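YfhH hypothetical protein (Bacillus subtilis, PDB 1SF9) is of unknown function but may act as a transcriptional regulator, and forms a homodimer. Local coordinates at residues E117-I121 with S122-E126. Numbering follows the deposited sequence.
Sequences EALPI and SVLQE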
# COMPACT_ATOMS: atom_id res chain seq x y z
N GLU A 117 3.26 -12.37 -6.19
CA GLU A 117 3.66 -11.02 -5.89
C GLU A 117 2.97 -10.44 -4.69
O GLU A 117 2.01 -11.02 -4.18
CB GLU A 117 3.38 -10.16 -7.07
CG GLU A 117 1.98 -10.32 -7.55
CD GLU A 117 1.51 -9.06 -8.16
OE1 GLU A 117 0.96 -9.08 -9.29
OE2 GLU A 117 1.71 -8.05 -7.48
N ALA A 118 3.43 -9.28 -4.24
CA ALA A 118 2.82 -8.71 -3.04
C ALA A 118 2.15 -7.38 -3.24
O ALA A 118 2.73 -6.51 -3.88
CB ALA A 118 3.89 -8.56 -1.99
N LEU A 119 0.95 -7.23 -2.68
CA LEU A 119 0.21 -5.96 -2.73
C LEU A 119 -0.24 -5.57 -1.33
O LEU A 119 -0.58 -6.43 -0.51
CB LEU A 119 -1.06 -6.06 -3.58
CG LEU A 119 -0.88 -6.27 -5.08
CD1 LEU A 119 -2.25 -6.55 -5.72
CD2 LEU A 119 -0.26 -5.02 -5.68
N PRO A 120 -0.27 -4.25 -1.03
CA PRO A 120 -0.72 -3.83 0.31
C PRO A 120 -2.20 -4.18 0.43
O PRO A 120 -2.94 -4.06 -0.54
CB PRO A 120 -0.51 -2.33 0.29
CG PRO A 120 0.56 -2.11 -0.76
CD PRO A 120 0.17 -3.10 -1.83
N ILE A 121 -2.65 -4.60 1.61
CA ILE A 121 -4.06 -4.95 1.74
C ILE A 121 -5.03 -3.81 1.46
O ILE A 121 -6.18 -4.03 1.15
CB ILE A 121 -4.38 -5.62 3.10
CG1 ILE A 121 -3.92 -4.74 4.26
CG2 ILE A 121 -3.69 -6.98 3.17
CD1 ILE A 121 -4.25 -5.33 5.64
N SER A 122 -4.54 -2.57 1.52
CA SER A 122 -5.38 -1.42 1.26
C SER A 122 -5.85 -1.29 -0.19
O SER A 122 -6.76 -0.51 -0.46
CB SER A 122 -4.65 -0.13 1.65
OG SER A 122 -3.35 -0.16 1.11
N VAL A 123 -5.25 -2.03 -1.12
CA VAL A 123 -5.68 -1.93 -2.52
C VAL A 123 -6.60 -3.07 -2.92
O VAL A 123 -7.04 -3.15 -4.05
CB VAL A 123 -4.47 -1.87 -3.54
CG1 VAL A 123 -3.47 -0.80 -3.11
CG2 VAL A 123 -3.77 -3.20 -3.65
N LEU A 124 -6.92 -3.96 -1.97
CA LEU A 124 -7.82 -5.08 -2.28
C LEU A 124 -9.26 -4.75 -1.94
O LEU A 124 -9.59 -4.48 -0.78
CB LEU A 124 -7.38 -6.33 -1.53
CG LEU A 124 -5.96 -6.79 -1.87
CD1 LEU A 124 -5.70 -8.08 -1.08
CD2 LEU A 124 -5.79 -7.05 -3.37
N GLN A 125 -10.12 -4.77 -2.96
CA GLN A 125 -11.53 -4.47 -2.74
C GLN A 125 -12.35 -5.74 -2.91
O GLN A 125 -12.12 -6.52 -3.81
CB GLN A 125 -12.00 -3.42 -3.75
CG GLN A 125 -11.20 -2.11 -3.70
CD GLN A 125 -11.04 -1.55 -2.29
OE1 GLN A 125 -12.01 -1.40 -1.53
NE2 GLN A 125 -9.79 -1.22 -1.92
N GLU A 126 -13.31 -5.95 -2.03
CA GLU A 126 -14.14 -7.14 -2.17
C GLU A 126 -14.91 -7.03 -3.48
O GLU A 126 -15.33 -5.94 -3.87
CB GLU A 126 -15.07 -7.30 -0.96
CG GLU A 126 -14.41 -8.08 0.17
CD GLU A 126 -15.28 -8.27 1.40
OE1 GLU A 126 -14.89 -9.09 2.26
OE2 GLU A 126 -16.34 -7.60 1.52
O HOH W 1 -8.77 -3.08 1.39
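The carbonyl oxygen of Ile-121 is gripped twice: Leu-124 N donates to Ile-121 O at 3.2 Å, and a water donates a hydrogen bond to the same Ile-121 O at 2.8 Å. That water also donates to Leu-124 O over 2.7 Å, so it bridges the carbonyl oxygens of Ile-121 and Leu-124. One residue earlier, Val-123 N points almost straight at Pro-120 O (3.1 Å, 174° at the hydrogen). The two successive i to i+3 bonds define a single turn of 3-10 helix, which links strand 115-120 to strand 124-126, the two outermost strands of the antiparallel sheet within this chain. Leu-119 and Leu-124, in the strands that flank this turn, meet through their end methyls, Leu-119 CD1 lying 4.3 Å from Leu-124 CD2, and both rest on Phe-95 of strand 94-101. Beside them the CG2 branch of Val-123 packs against CB of Leu-119 at 3.9 Å. At chi1 -50° the CG2 methyl of Val-123 stands between its backbone N and carbonyl carbon, which lays it over the preceding strand end, 3.3 Å from Pro-120 O. On the flank towards helix 57-74, the Ser-122 hydroxyl oxygen OG lies 3.7 Å from Pro-120 CB in the proline conformer given, in van der Waals contact, while its hydrogen bond goes to the backbone oxygen of Thr-68. Pro-120 itself leans on Met-69 of that helix, and Val-123 touches Thr-68, joining the turn to the helical layer.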